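Local atomic coordinates of fibronectin-binding protein BBK32 (Borrelia burgdorferi, PDB entry 6N1L), a protein that binds fibronectin and, through its complement inhibitory domain, probably binds C1r and so blocks the classical pathway of complement. Residues A[100-105]-A[138-143]; A[19-24]-A[142-147]; A[32-37]-A[124-129]. All coordinates share one frame; numbering follows the deposited sequence.

Overall arrangement
All three contacts use helix 122-147, and all are partly buried, with an apolar inner side and a more open outer one. Contacts 1 and 2 lie at one end of the chain, their centres about 7 Å apart; Val-143 takes part in both, and they join that helix to helices 93-117 and 9-44 respectively. Contact 3 holds helices 9-44 and 122-147 together again, on the opposite side of the chain's centre and about 23 Å from contact 2, centre to centre. The chemistry changes on the way: contact 1 sets branched aliphatics beside a water-bridged polar group, contact 2 sets valines beside an amide and a carboxylate, and contact 3 is mostly aromatic.

Contact 1. Residues A[100-105]-A[138-143]; sequences RKLENI and DSLKEV
Ile-105 and Leu-102 both pack on Leu-140, and Leu-102 also reaches Val-143, on the inner side of two antiparallel helices whose short axes pass 10.2 Å apart with their directions 158° from each other. The tightest apolar touch is between methyls, Ile-105 CD1 against Leu-140 CD2 at 3.6 Å. Leu-102 crosses Leu-140 at about a right angle and brings its CD2 to 3.9 Å from Leu-140 CD2. Ile-105 CD1 also rests near CB of Ser-139, where the apolar layer gives way to the polar one.

Lys-101 belongs to both layers. Its chain slides past Val-143 in the reverse direction, with Lys-101 CE 3.9 Å from Val-143 CG2. Bends at chi3 (64°) and chi4 (53°) then curl the amine round to the outer side, facing Glu-142. Directly, Lys-101 NZ and Glu-142 OE1 form only a long salt bridge of 3.9 Å. A water closes the gap: it accepts from Lys-101 NZ at 3.1 Å, donates to Glu-142 OE1 at 2.8 Å, and lies 3.0 Å from Ser-139 OG in a third hydrogen bond. Ser-139 OG is further tied to Leu-135 O of its own helix.

This is the layer between adjacent antiparallel helices of a helical bundle: on its apolar side, helix 9-44 packs against Leu-102 and Leu-140 through Val-20, while helix 66-87 reaches the same two leucines through Val-84 and Ile-80.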
ATOM      1  N   ARG A 100       4.283  -4.523 -18.097  1.00 30.54           N
ATOM      2  CA  ARG A 100       2.838  -4.607 -18.252  1.00 30.78           C
ATOM      3  C   ARG A 100       2.142  -4.813 -16.909  1.00 35.81           C
ATOM      4  O   ARG A 100       1.083  -4.229 -16.655  1.00 32.89           O
ATOM      5  CB  ARG A 100       2.489  -5.725 -19.236  1.00 36.96           C
ATOM      6  CG  ARG A 100       2.906  -5.383 -20.662  1.00 37.63           C
ATOM      7  CD  ARG A 100       2.372  -6.418 -21.666  1.00 40.61           C
ATOM      8  NE  ARG A 100       3.071  -7.696 -21.543  1.00 44.68           N
ATOM      9  CZ  ARG A 100       4.186  -8.005 -22.196  1.00 45.51           C
ATOM     10  NH1 ARG A 100       4.741  -7.130 -23.027  1.00 46.06           N
ATOM     11  NH2 ARG A 100       4.750  -9.193 -22.019  1.00 49.82           N
ATOM     12  N   LYS A 101       2.724  -5.633 -16.034  1.00 34.95           N
ATOM     13  CA  LYS A 101       2.115  -5.832 -14.720  1.00 34.99           C
ATOM     14  C   LYS A 101       2.132  -4.542 -13.908  1.00 31.66           C
ATOM     15  O   LYS A 101       1.159  -4.218 -13.225  1.00 31.80           O
ATOM     16  CB  LYS A 101       2.843  -6.941 -13.965  1.00 37.79           C
ATOM     17  CG  LYS A 101       2.693  -8.326 -14.588  1.00 44.39           C
ATOM     18  CD  LYS A 101       3.500  -9.372 -13.819  1.00 50.17           C
ATOM     19  CE  LYS A 101       2.985  -9.558 -12.395  1.00 52.22           C
ATOM     20  NZ  LYS A 101       1.516  -9.850 -12.351  1.00 59.02           N
ATOM     21  N   LEU A 102       3.233  -3.793 -13.983  1.00 30.81           N
ATOM     22  CA  LEU A 102       3.343  -2.548 -13.234  1.00 30.03           C
ATOM     23  C   LEU A 102       2.322  -1.517 -13.702  1.00 31.15           C
ATOM     24  O   LEU A 102       1.751  -0.789 -12.888  1.00 29.81           O
ATOM     25  CB  LEU A 102       4.772  -2.005 -13.361  1.00 28.00           C
ATOM     26  CG  LEU A 102       5.867  -2.799 -12.655  1.00 31.03           C
ATOM     27  CD1 LEU A 102       7.225  -2.311 -13.083  1.00 33.03           C
ATOM     28  CD2 LEU A 102       5.750  -2.655 -11.137  1.00 34.32           C
ATOM     29  N   GLU A 103       2.077  -1.428 -15.010  1.00 30.51           N
ATOM     30  CA  GLU A 103       1.048  -0.508 -15.483  1.00 34.32           C
ATOM     31  C   GLU A 103      -0.332  -0.912 -14.980  1.00 35.11           C
ATOM     32  O   GLU A 103      -1.148  -0.052 -14.626  1.00 34.49           O
ATOM     33  CB  GLU A 103       1.070  -0.433 -17.008  1.00 37.89           C
ATOM     34  CG  GLU A 103       2.289   0.283 -17.516  1.00 41.67           C
ATOM     35  CD  GLU A 103       2.130   0.800 -18.936  1.00 51.54           C
ATOM     36  OE1 GLU A 103       1.851  -0.033 -19.827  1.00 44.23           O
ATOM     37  OE2 GLU A 103       2.289   2.033 -19.148  1.00 48.97           O
ATOM     38  N   ASN A 104      -0.609  -2.217 -14.932  1.00 33.43           N
ATOM     39  CA  ASN A 104      -1.876  -2.673 -14.375  1.00 32.05           C
ATOM     40  C   ASN A 104      -1.991  -2.272 -12.913  1.00 32.70           C
ATOM     41  O   ASN A 104      -3.058  -1.839 -12.456  1.00 34.91           O
ATOM     42  CB  ASN A 104      -1.999  -4.188 -14.502  1.00 37.19           C
ATOM     43  CG  ASN A 104      -2.240  -4.638 -15.928  1.00 41.35           C
ATOM     44  OD1 ASN A 104      -2.834  -3.916 -16.724  1.00 43.03           O
ATOM     45  ND2 ASN A 104      -1.780  -5.840 -16.252  1.00 45.43           N
ATOM     46  N   ILE A 105      -0.890  -2.385 -12.174  1.00 31.74           N
ATOM     47  CA  ILE A 105      -0.902  -2.050 -10.753  1.00 30.61           C
ATOM     48  C   ILE A 105      -1.067  -0.549 -10.550  1.00 31.92           C
ATOM     49  O   ILE A 105      -1.789  -0.109  -9.647  1.00 29.70           O
ATOM     50  CB  ILE A 105       0.378  -2.582 -10.097  1.00 30.69           C
ATOM     51  CG1 ILE A 105       0.278  -4.102  -9.932  1.00 33.65           C
ATOM     52  CG2 ILE A 105       0.697  -1.849  -8.777  1.00 31.16           C
ATOM     53  CD1 ILE A 105       1.602  -4.771  -9.739  1.00 35.13           C
ATOM     54  N   ASP A 138       1.688  -9.068  -3.381  1.00 32.67           N
ATOM     55  CA  ASP A 138       2.073 -10.352  -3.964  1.00 36.79           C
ATOM     56  C   ASP A 138       2.432 -10.197  -5.437  1.00 37.78           C
ATOM     57  O   ASP A 138       3.443 -10.743  -5.898  1.00 37.11           O
ATOM     58  CB  ASP A 138       0.941 -11.365  -3.793  1.00 32.45           C
ATOM     59  CG  ASP A 138       0.815 -11.870  -2.356  1.00 39.87           C
ATOM     60  OD1 ASP A 138       1.726 -11.606  -1.542  1.00 41.27           O
ATOM     61  OD2 ASP A 138      -0.201 -12.529  -2.056  1.00 44.75           O
ATOM     62  N   SER A 139       1.635  -9.429  -6.184  1.00 36.79           N
ATOM     63  CA  SER A 139       1.945  -9.203  -7.598  1.00 39.50           C
ATOM     64  C   SER A 139       3.270  -8.473  -7.764  1.00 40.83           C
ATOM     65  O   SER A 139       4.051  -8.785  -8.673  1.00 35.83           O
ATOM     66  CB  SER A 139       0.822  -8.415  -8.281  1.00 37.30           C
ATOM     67  OG  SER A 139      -0.426  -9.079  -8.207  1.00 45.11           O
ATOM     68  N   LEU A 140       3.544  -7.488  -6.904  1.00 32.71           N
ATOM     69  CA  LEU A 140       4.833  -6.808  -6.956  1.00 33.26           C
ATOM     70  C   LEU A 140       5.985  -7.758  -6.652  1.00 39.58           C
ATOM     71  O   LEU A 140       7.078  -7.602  -7.208  1.00 41.00           O
ATOM     72  CB  LEU A 140       4.853  -5.629  -5.978  1.00 30.68           C
ATOM     73  CG  LEU A 140       3.912  -4.473  -6.340  1.00 31.82           C
ATOM     74  CD1 LEU A 140       3.857  -3.461  -5.194  1.00 29.83           C
ATOM     75  CD2 LEU A 140       4.351  -3.786  -7.639  1.00 33.00           C
ATOM     76  N   LYS A 141       5.763  -8.738  -5.773  1.00 38.36           N
ATOM     77  CA  LYS A 141       6.789  -9.741  -5.509  1.00 41.35           C
ATOM     78  C   LYS A 141       7.056 -10.589  -6.749  1.00 43.97           C
ATOM     79  O   LYS A 141       8.205 -10.957  -7.021  1.00 46.10           O
ATOM     80  CB  LYS A 141       6.370 -10.618  -4.327  1.00 43.94           C
ATOM     81  CG  LYS A 141       6.556  -9.945  -2.970  1.00 47.33           C
ATOM     82  CD  LYS A 141       5.802 -10.690  -1.869  1.00 49.31           C
ATOM     83  CE  LYS A 141       5.819  -9.922  -0.561  1.00 51.31           C
ATOM     84  NZ  LYS A 141       7.168  -9.919   0.076  1.00 55.83           N
ATOM     85  N   GLU A 142       6.003 -10.912  -7.505  1.00 42.54           N
ATOM     86  CA  GLU A 142       6.183 -11.587  -8.790  1.00 46.92           C
ATOM     87  C   GLU A 142       7.024 -10.748  -9.743  1.00 48.81           C
ATOM     88  O   GLU A 142       7.912 -11.272 -10.429  1.00 50.12           O
ATOM     89  CB  GLU A 142       4.826 -11.890  -9.412  1.00 44.59           C
ATOM     90  CG  GLU A 142       4.235 -13.204  -8.954  1.00 51.60           C
ATOM     91  CD  GLU A 142       2.726 -13.163  -8.808  1.00 57.99           C
ATOM     92  OE1 GLU A 142       2.041 -12.611  -9.702  1.00 58.88           O
ATOM     93  OE2 GLU A 142       2.223 -13.693  -7.791  1.00 62.13           O
ATOM     94  N   VAL A 143       6.745  -9.441  -9.811  1.00 44.18           N
ATOM     95  CA  VAL A 143       7.511  -8.547 -10.677  1.00 45.12           C
ATOM     96  C   VAL A 143       8.993  -8.641 -10.352  1.00 52.01           C
ATOM     97  O   VAL A 143       9.840  -8.735 -11.251  1.00 50.85           O
ATOM     98  CB  VAL A 143       6.996  -7.101 -10.542  1.00 37.47           C
ATOM     99  CG1 VAL A 143       8.051  -6.109 -11.015  1.00 38.96           C
ATOM    100  CG2 VAL A 143       5.687  -6.925 -11.297  1.00 38.22           C
TER
HETATM  101  O   HOH W   1      -0.375 -11.291 -10.301  1.00 51.89           O

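Contact 2. Residues A[19-24]-A[142-147]; sequences NVDSAI and EVQGII
Val-20 of helix 19-24 faces Gln-144 of helix 142-147 across an antiparallel pair, the two CA atoms 7.3 Å apart and the short axes 160° from each other with a closest approach of 10.4 Å. Val-20 and Gln-144 point at one another from opposite directions. The valine methyl CG1 touches the bend in the glutamine, lying 3.6 Å from Gln-144 CG and equally near its CD. That bend, chi2 -71°, swings the amide over to the flank of the valine, where Asp-21 stands.

As modelled, Gln-144 NE2 donates to Asp-21 OD1 there, with an angle of 138° at the hydrogen, but the two atoms are only 2.4 Å apart, too short to be taken literally. Carboxylate and amide do not lie flat together; their planes are close to perpendicular. Gln-144 NE2 also bonds to Lys-17 O, one turn earlier on the helix of Asp-21, so a backbone carbonyl of that same helix holds the amide too.

On the inner side, Val-20 CG2 comes to 4.2 Å from Val-143 CG1, a looser touch. With Leu-102 and Leu-140, on which it also packs, Val-20 belongs to the interior of the helical bundle. Ile-24, one turn along, brings its CD1 4.3 Å from Gln-144 CG.

The result is a two-faced glutamine: its methylene packs on apolar groups, while its amide nitrogen is held by Lys-17 O, beside a carboxylate partner that lies too close as modelled.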
ATOM      1  N   ASN A  19      12.402   0.768  -6.743  1.00 41.56           N
ATOM      2  CA  ASN A  19      11.101   1.394  -6.539  1.00 39.39           C
ATOM      3  C   ASN A  19      10.020   0.361  -6.247  1.00 39.81           C
ATOM      4  O   ASN A  19       9.097   0.643  -5.471  1.00 33.51           O
ATOM      5  CB  ASN A  19      10.742   2.256  -7.747  1.00 39.59           C
ATOM      6  CG  ASN A  19      11.494   3.577  -7.756  1.00 42.80           C
ATOM      7  OD1 ASN A  19      11.045   4.564  -7.173  1.00 41.55           O
ATOM      8  ND2 ASN A  19      12.657   3.596  -8.410  1.00 39.83           N
ATOM      9  N   VAL A  20      10.119  -0.836  -6.834  1.00 37.02           N
ATOM     10  CA  VAL A  20       9.168  -1.893  -6.506  1.00 35.93           C
ATOM     11  C   VAL A  20       9.350  -2.337  -5.056  1.00 40.22           C
ATOM     12  O   VAL A  20       8.370  -2.520  -4.314  1.00 34.87           O
ATOM     13  CB  VAL A  20       9.316  -3.065  -7.492  1.00 36.90           C
ATOM     14  CG1 VAL A  20       8.480  -4.250  -7.040  1.00 36.97           C
ATOM     15  CG2 VAL A  20       8.890  -2.620  -8.889  1.00 34.80           C
ATOM     16  N   ASP A  21      10.602  -2.488  -4.619  1.00 37.47           N
ATOM     17  CA  ASP A  21      10.858  -2.840  -3.223  1.00 39.87           C
ATOM     18  C   ASP A  21      10.288  -1.795  -2.280  1.00 36.65           C
ATOM     19  O   ASP A  21       9.686  -2.132  -1.252  1.00 36.50           O
ATOM     20  CB  ASP A  21      12.360  -2.993  -2.975  1.00 44.69           C
ATOM     21  CG  ASP A  21      12.860  -4.410  -3.203  1.00 54.81           C
ATOM     22  OD1 ASP A  21      12.036  -5.309  -3.498  1.00 54.41           O
ATOM     23  OD2 ASP A  21      14.091  -4.621  -3.092  1.00 60.71           O
ATOM     24  N   SER A  22      10.475  -0.512  -2.607  1.00 36.68           N
ATOM     25  CA  SER A  22       9.915   0.551  -1.785  1.00 37.94           C
ATOM     26  C   SER A  22       8.395   0.513  -1.791  1.00 34.25           C
ATOM     27  O   SER A  22       7.760   0.826  -0.781  1.00 33.02           O
ATOM     28  CB  SER A  22      10.407   1.910  -2.268  1.00 39.55           C
ATOM     29  OG  SER A  22      11.825   1.968  -2.264  1.00 41.59           O
ATOM     30  N   ALA A  23       7.789   0.160  -2.923  1.00 32.81           N
ATOM     31  CA  ALA A  23       6.331   0.070  -2.964  1.00 31.26           C
ATOM     32  C   ALA A  23       5.842  -1.070  -2.086  1.00 32.54           C
ATOM     33  O   ALA A  23       4.820  -0.934  -1.390  1.00 30.63           O
ATOM     34  CB  ALA A  23       5.853  -0.118  -4.408  1.00 29.46           C
ATOM     35  N   ILE A  24       6.569  -2.188  -2.088  1.00 31.00           N
ATOM     36  CA  ILE A  24       6.216  -3.330  -1.255  1.00 33.74           C
ATOM     37  C   ILE A  24       6.264  -2.929   0.211  1.00 32.30           C
ATOM     38  O   ILE A  24       5.339  -3.213   0.986  1.00 29.56           O
ATOM     39  CB  ILE A  24       7.149  -4.518  -1.545  1.00 35.40           C
ATOM     40  CG1 ILE A  24       6.872  -5.089  -2.939  1.00 34.91           C
ATOM     41  CG2 ILE A  24       6.981  -5.618  -0.490  1.00 35.83           C
ATOM     42  CD1 ILE A  24       7.824  -6.218  -3.333  1.00 36.46           C
ATOM     43  N   GLU A 142       6.003 -10.912  -7.505  1.00 42.54           N
ATOM     44  CA  GLU A 142       6.183 -11.587  -8.790  1.00 46.92           C
ATOM     45  C   GLU A 142       7.024 -10.748  -9.743  1.00 48.81           C
ATOM     46  O   GLU A 142       7.912 -11.272 -10.429  1.00 50.12           O
ATOM     47  CB  GLU A 142       4.826 -11.890  -9.412  1.00 44.59           C
ATOM     48  CG  GLU A 142       4.235 -13.204  -8.954  1.00 51.60           C
ATOM     49  CD  GLU A 142       2.726 -13.163  -8.808  1.00 57.99           C
ATOM     50  OE1 GLU A 142       2.041 -12.611  -9.702  1.00 58.88           O
ATOM     51  OE2 GLU A 142       2.223 -13.693  -7.791  1.00 62.13           O
ATOM     52  N   VAL A 143       6.745  -9.441  -9.811  1.00 44.18           N
ATOM     53  CA  VAL A 143       7.511  -8.547 -10.677  1.00 45.12           C
ATOM     54  C   VAL A 143       8.993  -8.641 -10.352  1.00 52.01           C
ATOM     55  O   VAL A 143       9.840  -8.735 -11.251  1.00 50.85           O
ATOM     56  CB  VAL A 143       6.996  -7.101 -10.542  1.00 37.47           C
ATOM     57  CG1 VAL A 143       8.051  -6.109 -11.015  1.00 38.96           C
ATOM     58  CG2 VAL A 143       5.687  -6.925 -11.297  1.00 38.22           C
ATOM     59  N   GLN A 144       9.326  -8.628  -9.060  1.00 47.02           N
ATOM     60  CA  GLN A 144      10.722  -8.715  -8.653  1.00 52.41           C
ATOM     61  C   GLN A 144      11.374  -9.994  -9.154  1.00 57.26           C
ATOM     62  O   GLN A 144      12.547  -9.977  -9.543  1.00 62.35           O
ATOM     63  CB  GLN A 144      10.830  -8.614  -7.133  1.00 49.97           C
ATOM     64  CG  GLN A 144      10.503  -7.235  -6.577  1.00 50.51           C
ATOM     65  CD  GLN A 144      11.566  -6.187  -6.905  1.00 51.22           C
ATOM     66  OE1 GLN A 144      11.983  -6.034  -8.059  1.00 57.83           O
ATOM     67  NE2 GLN A 144      12.005  -5.460  -5.890  1.00 52.90           N
ATOM     68  N   GLY A 145      10.635 -11.101  -9.170  1.00 54.46           N
ATOM     69  CA  GLY A 145      11.205 -12.341  -9.674  1.00 59.85           C
ATOM     70  C   GLY A 145      11.375 -12.343 -11.176  1.00 59.49           C
ATOM     71  O   GLY A 145      12.336 -12.917 -11.704  1.00 61.61           O
ATOM     72  N   ILE A 146      10.444 -11.707 -11.895  1.00 56.47           N
ATOM     73  CA  ILE A 146      10.452 -11.706 -13.353  1.00 56.63           C
ATOM     74  C   ILE A 146      11.687 -11.007 -13.909  1.00 58.95           C
ATOM     75  O   ILE A 146      12.161 -11.346 -15.001  1.00 65.10           O
ATOM     76  CB  ILE A 146       9.141 -11.073 -13.868  1.00 52.96           C
ATOM     77  CG1 ILE A 146       7.978 -12.043 -13.659  1.00 54.86           C
ATOM     78  CG2 ILE A 146       9.247 -10.672 -15.334  1.00 57.21           C
ATOM     79  CD1 ILE A 146       6.636 -11.512 -14.112  1.00 51.20           C
ATOM     80  N   ILE A 147      12.242 -10.042 -13.177  1.00 60.80           N
ATOM     81  CA  ILE A 147      13.372  -9.270 -13.670  1.00 62.62           C
ATOM     82  C   ILE A 147      14.687  -9.596 -12.970  1.00 67.22           C
ATOM     83  O   ILE A 147      15.753  -9.313 -13.535  1.00 70.64           O
ATOM     84  CB  ILE A 147      13.096  -7.754 -13.579  1.00 59.75           C
ATOM     85  CG1 ILE A 147      12.855  -7.349 -12.128  1.00 60.28           C
ATOM     86  CG2 ILE A 147      11.926  -7.370 -14.458  1.00 57.04           C
ATOM     87  CD1 ILE A 147      13.151  -5.896 -11.843  1.00 60.31           C
TER

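Contact 3. Residues A[32-37]-A[124-129]; sequences NTYTLF and EAYKAI
Tyr-126 lays its ring across Thr-33, Tyr-34 and Phe-37, joining the first and last long helices of a four-helix bundle. The short segments run antiparallel but splayed, at 133°, and Tyr-126 and Tyr-34 bring their CA atoms to 6.5 Å.

The two tyrosines slide past each other in opposite directions, each ring lying against the other's methylene. Tyr-34 CD1 touches Tyr-126 CB at 3.6 Å, and Tyr-34 CB sits as far from Tyr-126 CD1. Both approaches are oblique, and the rings are not stacked. Phe-37 brings its edge to the CD2 side of the Tyr-126 ring, the side away from Tyr-34, with its own CD2 4.0 Å from Tyr-126 CD2. At the far end of the ring, Thr-33 CG2 closes to 3.2 Å from Tyr-126 OH. The threonine can offer this methyl because chi1 of -55° puts OG1 beside the backbone N, where it bonds to Lys-29 O.

Farther out, Phe-37 also packs on rings beyond the two segments: it stacks with Phe-64 and meets Tyr-123 edge-to-face. Leu-69 of helix 66-87 packs on Tyr-126, and Val-130 on Tyr-34.

Toward the outside, Lys-127 passes Tyr-34 with only its CG near the hydroxyl, the rest of the chain leading away from the other helix. Its NZ turns back to Glu-124, one turn earlier, in a salt bridge of 3.2 Å to OE2.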
ATOM      1  N   ASN A  32       0.117  -2.695   8.193  1.00 25.80           N
ATOM      2  CA  ASN A  32       0.427  -2.671   9.625  1.00 29.51           C
ATOM      3  C   ASN A  32      -0.346  -1.573  10.344  1.00 29.99           C
ATOM      4  O   ASN A  32      -0.752  -1.756  11.501  1.00 27.91           O
ATOM      5  CB  ASN A  32       1.928  -2.492   9.842  1.00 31.15           C
ATOM      6  CG  ASN A  32       2.739  -3.731   9.452  1.00 33.32           C
ATOM      7  OD1 ASN A  32       2.205  -4.831   9.289  1.00 36.56           O
ATOM      8  ND2 ASN A  32       4.036  -3.547   9.323  1.00 34.89           N
ATOM      9  N   THR A  33      -0.576  -0.440   9.677  1.00 26.17           N
ATOM     10  CA  THR A  33      -1.401   0.613  10.273  1.00 29.65           C
ATOM     11  C   THR A  33      -2.835   0.135  10.472  1.00 28.12           C
ATOM     12  O   THR A  33      -3.433   0.328  11.539  1.00 27.14           O
ATOM     13  CB  THR A  33      -1.380   1.872   9.402  1.00 29.26           C
ATOM     14  OG1 THR A  33      -0.032   2.290   9.183  1.00 30.58           O
ATOM     15  CG2 THR A  33      -2.122   3.025  10.118  1.00 31.68           C
ATOM     16  N   TYR A  34      -3.405  -0.495   9.449  1.00 25.09           N
ATOM     17  CA  TYR A  34      -4.728  -1.086   9.581  1.00 28.91           C
ATOM     18  C   TYR A  34      -4.787  -2.072  10.746  1.00 27.16           C
ATOM     19  O   TYR A  34      -5.734  -2.040  11.538  1.00 28.14           O
ATOM     20  CB  TYR A  34      -5.097  -1.769   8.271  1.00 24.16           C
ATOM     21  CG  TYR A  34      -6.280  -2.689   8.378  1.00 28.49           C
ATOM     22  CD1 TYR A  34      -7.562  -2.186   8.524  1.00 34.49           C
ATOM     23  CD2 TYR A  34      -6.109  -4.068   8.308  1.00 30.91           C
ATOM     24  CE1 TYR A  34      -8.663  -3.047   8.618  1.00 39.67           C
ATOM     25  CE2 TYR A  34      -7.191  -4.928   8.397  1.00 34.59           C
ATOM     26  CZ  TYR A  34      -8.458  -4.412   8.549  1.00 39.05           C
ATOM     27  OH  TYR A  34      -9.530  -5.274   8.637  1.00 48.37           O
ATOM     28  N   THR A  35      -3.769  -2.921  10.892  1.00 25.38           N
ATOM     29  CA  THR A  35      -3.790  -3.910  11.972  1.00 29.93           C
ATOM     30  C   THR A  35      -3.804  -3.226  13.333  1.00 30.48           C
ATOM     31  O   THR A  35      -4.599  -3.573  14.222  1.00 28.45           O
ATOM     32  CB  THR A  35      -2.578  -4.828  11.851  1.00 28.42           C
ATOM     33  OG1 THR A  35      -2.695  -5.594  10.636  1.00 34.11           O
ATOM     34  CG2 THR A  35      -2.502  -5.780  13.041  1.00 32.17           C
ATOM     35  N   LEU A  36      -2.949  -2.217  13.493  1.00 27.44           N
ATOM     36  CA  LEU A  36      -2.871  -1.478  14.749  1.00 26.38           C
ATOM     37  C   LEU A  36      -4.172  -0.738  15.037  1.00 28.92           C
ATOM     38  O   LEU A  36      -4.688  -0.788  16.164  1.00 28.72           O
ATOM     39  CB  LEU A  36      -1.682  -0.514  14.704  1.00 26.91           C
ATOM     40  CG  LEU A  36      -1.370   0.164  16.049  1.00 28.53           C
ATOM     41  CD1 LEU A  36      -0.956  -0.886  17.032  1.00 27.73           C
ATOM     42  CD2 LEU A  36      -0.242   1.192  15.863  1.00 27.43           C
ATOM     43  N   PHE A  37      -4.709  -0.026  14.037  1.00 26.87           N
ATOM     44  CA  PHE A  37      -5.991   0.659  14.171  1.00 30.47           C
ATOM     45  C   PHE A  37      -7.064  -0.316  14.648  1.00 32.54           C
ATOM     46  O   PHE A  37      -7.780  -0.051  15.622  1.00 31.37           O
ATOM     47  CB  PHE A  37      -6.347   1.284  12.813  1.00 28.88           C
ATOM     48  CG  PHE A  37      -7.520   2.224  12.804  1.00 33.37           C
ATOM     49  CD1 PHE A  37      -8.036   2.780  13.957  1.00 33.09           C
ATOM     50  CD2 PHE A  37      -8.101   2.568  11.593  1.00 38.67           C
ATOM     51  CE1 PHE A  37      -9.109   3.645  13.897  1.00 33.75           C
ATOM     52  CE2 PHE A  37      -9.173   3.431  11.530  1.00 44.25           C
ATOM     53  CZ  PHE A  37      -9.676   3.976  12.684  1.00 39.65           C
ATOM     54  N   GLU A 124     -13.661   2.291   7.584  1.00 41.58           N
ATOM     55  CA  GLU A 124     -14.285   1.788   6.369  1.00 44.57           C
ATOM     56  C   GLU A 124     -13.393   2.004   5.155  1.00 38.07           C
ATOM     57  O   GLU A 124     -13.406   1.188   4.228  1.00 40.14           O
ATOM     58  CB  GLU A 124     -15.637   2.466   6.151  1.00 49.94           C
ATOM     59  CG  GLU A 124     -16.685   2.117   7.198  1.00 51.01           C
ATOM     60  CD  GLU A 124     -16.983   0.634   7.228  1.00 54.44           C
ATOM     61  OE1 GLU A 124     -17.294   0.075   6.152  1.00 56.08           O
ATOM     62  OE2 GLU A 124     -16.904   0.032   8.321  1.00 57.69           O
ATOM     63  N   ALA A 125     -12.642   3.106   5.131  1.00 38.75           N
ATOM     64  CA  ALA A 125     -11.719   3.357   4.024  1.00 38.42           C
ATOM     65  C   ALA A 125     -10.636   2.284   3.970  1.00 35.28           C
ATOM     66  O   ALA A 125     -10.364   1.714   2.906  1.00 37.53           O
ATOM     67  CB  ALA A 125     -11.107   4.753   4.162  1.00 37.47           C
ATOM     68  N   TYR A 126     -10.028   1.976   5.119  1.00 33.56           N
ATOM     69  CA  TYR A 126      -9.069   0.876   5.195  1.00 35.44           C
ATOM     70  C   TYR A 126      -9.705  -0.434   4.746  1.00 37.47           C
ATOM     71  O   TYR A 126      -9.146  -1.151   3.912  1.00 35.10           O
ATOM     72  CB  TYR A 126      -8.518   0.745   6.623  1.00 37.05           C
ATOM     73  CG  TYR A 126      -7.337   1.634   6.941  1.00 32.71           C
ATOM     74  CD1 TYR A 126      -6.043   1.296   6.541  1.00 32.55           C
ATOM     75  CD2 TYR A 126      -7.513   2.823   7.649  1.00 34.10           C
ATOM     76  CE1 TYR A 126      -4.966   2.101   6.834  1.00 32.85           C
ATOM     77  CE2 TYR A 126      -6.444   3.644   7.953  1.00 36.69           C
ATOM     78  CZ  TYR A 126      -5.166   3.288   7.544  1.00 31.01           C
ATOM     79  OH  TYR A 126      -4.112   4.101   7.832  1.00 30.96           O
ATOM     80  N   LYS A 127     -10.896  -0.753   5.274  1.00 34.95           N
ATOM     81  CA  LYS A 127     -11.562  -1.995   4.893  1.00 39.23           C
ATOM     82  C   LYS A 127     -11.796  -2.082   3.390  1.00 39.55           C
ATOM     83  O   LYS A 127     -11.744  -3.174   2.812  1.00 42.54           O
ATOM     84  CB  LYS A 127     -12.893  -2.135   5.643  1.00 41.60           C
ATOM     85  CG  LYS A 127     -12.791  -2.958   6.913  1.00 48.94           C
ATOM     86  CD  LYS A 127     -14.135  -3.594   7.249  1.00 56.19           C
ATOM     87  CE  LYS A 127     -15.150  -2.545   7.696  1.00 57.10           C
ATOM     88  NZ  LYS A 127     -16.566  -2.989   7.469  1.00 63.23           N
ATOM     89  N   ALA A 128     -12.036  -0.949   2.735  1.00 39.52           N
ATOM     90  CA  ALA A 128     -12.236  -0.965   1.295  1.00 40.67           C
ATOM     91  C   ALA A 128     -10.986  -1.367   0.510  1.00 40.22           C
ATOM     92  O   ALA A 128     -11.120  -1.794  -0.643  1.00 37.35           O
ATOM     93  CB  ALA A 128     -12.723   0.407   0.831  1.00 40.25           C
ATOM     94  N   ILE A 129      -9.779  -1.236   1.067  1.00 32.71           N
ATOM     95  CA  ILE A 129      -8.581  -1.417   0.257  1.00 28.49           C
ATOM     96  C   ILE A 129      -7.658  -2.524   0.737  1.00 27.03           C
ATOM     97  O   ILE A 129      -6.688  -2.839   0.048  1.00 28.21           O
ATOM     98  CB  ILE A 129      -7.790  -0.096   0.090  1.00 30.99           C
ATOM     99  CG1 ILE A 129      -7.403   0.538   1.433  1.00 32.81           C
ATOM    100  CG2 ILE A 129      -8.616   0.898  -0.732  1.00 35.22           C
ATOM    101  CD1 ILE A 129      -6.127   0.008   2.037  1.00 31.43           C
TER